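Local atomic coordinates of ABC-type amino acid transport system, permease component (Caldanaerobacter subterraneus subsp. tengcongensis MB4, PDB entry 4YMU), a protein that probably serves as a membrane-spanning permease subunit of an ABC transporter for amino acids and binds arginine within the membrane domain. Residues C[169-174]-C[190-195]. Sequence-based numbering, arbitrary orientation.
Sequences ADLTRQ and IIIAAI
With CG trans to the backbone N (chi1 173°), Leu171 sends its branched end at helix 186-214, where Ile192 and Ile195, each with CG1 trans to its carbonyl carbon and CG2 trans to its N, both face the loop. Leu171 and Ile192 run alongside each other in opposite senses, and Leu171 CG rests on Ile192 CG2 at 3.6 Å. The two Leu171 methyls divide over Ile195: Leu171 CD2 lies 3.7 Å from Ile195 CG2, while Leu171 CD1 meets Ile195 CD1 at 3.8 Å. Ile192 brings CD1 to 3.1 Å from the carbonyl O of Leu171, a tight approach of a methyl to a polar atom. The loop, which follows helix 129-160 and leads into helix 174-182, has Asx geometry facing a helix predicted to span the membrane: Asp170 OD1 accepts from Arg173 N (2.7 Å), and Asp170 OD2 is met by Thr172 N from above the carboxylate plane, forming an Asx turn. Gln174 folds back, its NE2 giving an almost straight bond (174°) to Asp170 O. Thr172 OG1 is hydrogen-bonded to Tyr196 OH, on helix 186-214. Thr172 also packs on Val69 of the second subunit.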
loop_
_atom_site.group_PDB
_atom_site.type_symbol
_atom_site.label_atom_id
_atom_site.label_comp_id
_atom_site.label_asym_id
_atom_site.label_seq_id
_atom_site.Cartn_x
_atom_site.Cartn_y
_atom_site.Cartn_z
ATOM N N ALA C 169 -6.744 19.086 -37.249
ATOM C CA ALA C 169 -6.540 20.456 -36.762
ATOM C C ALA C 169 -6.712 20.629 -35.242
ATOM O O ALA C 169 -7.522 21.447 -34.785
ATOM C CB ALA C 169 -7.441 21.415 -37.501
ATOM N N ASP C 170 -5.930 19.887 -34.465
ATOM C CA ASP C 170 -5.999 19.984 -33.016
ATOM C C ASP C 170 -5.265 21.239 -32.570
ATOM O O ASP C 170 -4.937 22.100 -33.382
ATOM C CB ASP C 170 -5.352 18.763 -32.365
ATOM C CG ASP C 170 -3.832 18.800 -32.453
ATOM O OD1 ASP C 170 -3.301 19.267 -33.488
ATOM O OD2 ASP C 170 -3.161 18.412 -31.470
ATOM N N LEU C 171 -4.992 21.335 -31.279
ATOM C CA LEU C 171 -4.303 22.487 -30.738
ATOM C C LEU C 171 -2.834 22.528 -31.200
ATOM O O LEU C 171 -2.243 23.606 -31.336
ATOM C CB LEU C 171 -4.402 22.463 -29.212
ATOM C CG LEU C 171 -3.601 23.488 -28.416
ATOM C CD1 LEU C 171 -4.161 24.881 -28.631
ATOM C CD2 LEU C 171 -3.605 23.117 -26.933
ATOM N N THR C 172 -2.243 21.361 -31.438
ATOM C CA THR C 172 -0.828 21.299 -31.796
ATOM C C THR C 172 -0.615 21.685 -33.269
ATOM O O THR C 172 0.360 22.369 -33.626
ATOM C CB THR C 172 -0.250 19.895 -31.502
ATOM O OG1 THR C 172 -0.188 19.700 -30.084
ATOM C CG2 THR C 172 1.148 19.757 -32.051
ATOM N N ARG C 173 -1.563 21.275 -34.110
ATOM C CA ARG C 173 -1.508 21.541 -35.545
ATOM C C ARG C 173 -1.455 23.038 -35.837
ATOM O O ARG C 173 -0.845 23.454 -36.820
ATOM C CB ARG C 173 -2.701 20.898 -36.245
ATOM C CG ARG C 173 -2.666 20.961 -37.762
ATOM C CD ARG C 173 -1.305 20.572 -38.335
ATOM N NE ARG C 173 -1.455 19.859 -39.603
ATOM C CZ ARG C 173 -1.842 20.415 -40.752
ATOM N NH1 ARG C 173 -2.128 21.712 -40.819
ATOM N NH2 ARG C 173 -1.951 19.668 -41.845
ATOM N N GLN C 174 -2.087 23.837 -34.975
ATOM C CA GLN C 174 -2.147 25.284 -35.152
ATOM C C GLN C 174 -0.781 25.901 -35.416
ATOM O O GLN C 174 -0.655 26.774 -36.270
ATOM C CB GLN C 174 -2.800 25.967 -33.947
ATOM C CG GLN C 174 -4.204 25.479 -33.654
ATOM C CD GLN C 174 -5.085 25.416 -34.892
ATOM O OE1 GLN C 174 -5.302 26.419 -35.578
ATOM N NE2 GLN C 174 -5.606 24.227 -35.178
ATOM N N ILE C 190 5.215 27.723 -27.757
ATOM C CA ILE C 190 5.167 28.143 -26.364
ATOM C C ILE C 190 3.720 28.349 -25.923
ATOM O O ILE C 190 3.290 27.808 -24.901
ATOM C CB ILE C 190 5.939 29.431 -26.132
ATOM C CG1 ILE C 190 7.440 29.183 -26.293
ATOM C CG2 ILE C 190 5.612 29.989 -24.776
ATOM C CD1 ILE C 190 8.046 28.297 -25.234
ATOM N N ILE C 191 2.961 29.103 -26.713
ATOM C CA ILE C 191 1.562 29.372 -26.382
ATOM C C ILE C 191 0.737 28.092 -26.269
ATOM O O ILE C 191 -0.098 27.942 -25.372
ATOM C CB ILE C 191 0.924 30.319 -27.417
ATOM C CG1 ILE C 191 1.533 31.711 -27.277
ATOM C CG2 ILE C 191 -0.594 30.377 -27.269
ATOM C CD1 ILE C 191 0.802 32.755 -28.069
ATOM N N ILE C 192 0.968 27.170 -27.191
ATOM C CA ILE C 192 0.233 25.907 -27.192
ATOM C C ILE C 192 0.603 25.043 -25.978
ATOM O O ILE C 192 -0.272 24.499 -25.313
ATOM C CB ILE C 192 0.468 25.133 -28.503
ATOM C CG1 ILE C 192 -0.239 25.826 -29.673
ATOM C CG2 ILE C 192 -0.003 23.699 -28.378
ATOM C CD1 ILE C 192 0.289 25.400 -31.027
ATOM N N ALA C 193 1.900 24.924 -25.705
ATOM C CA ALA C 193 2.386 24.215 -24.532
ATOM C C ALA C 193 1.692 24.784 -23.301
ATOM O O ALA C 193 1.076 24.041 -22.549
ATOM C CB ALA C 193 3.895 24.340 -24.405
ATOM N N ALA C 194 1.751 26.106 -23.141
ATOM C CA ALA C 194 1.060 26.799 -22.059
ATOM C C ALA C 194 -0.419 26.407 -21.970
ATOM O O ALA C 194 -0.920 26.130 -20.878
ATOM C CB ALA C 194 1.206 28.302 -22.204
ATOM N N ILE C 195 -1.121 26.373 -23.098
ATOM C CA ILE C 195 -2.524 25.966 -23.057
ATOM C C ILE C 195 -2.665 24.523 -22.540
ATOM O O ILE C 195 -3.557 24.228 -21.735
ATOM C CB ILE C 195 -3.226 26.090 -24.431
ATOM C CG1 ILE C 195 -3.233 27.537 -24.915
ATOM C CG2 ILE C 195 -4.658 25.618 -24.354
ATOM C CD1 ILE C 195 -4.053 27.737 -26.188
#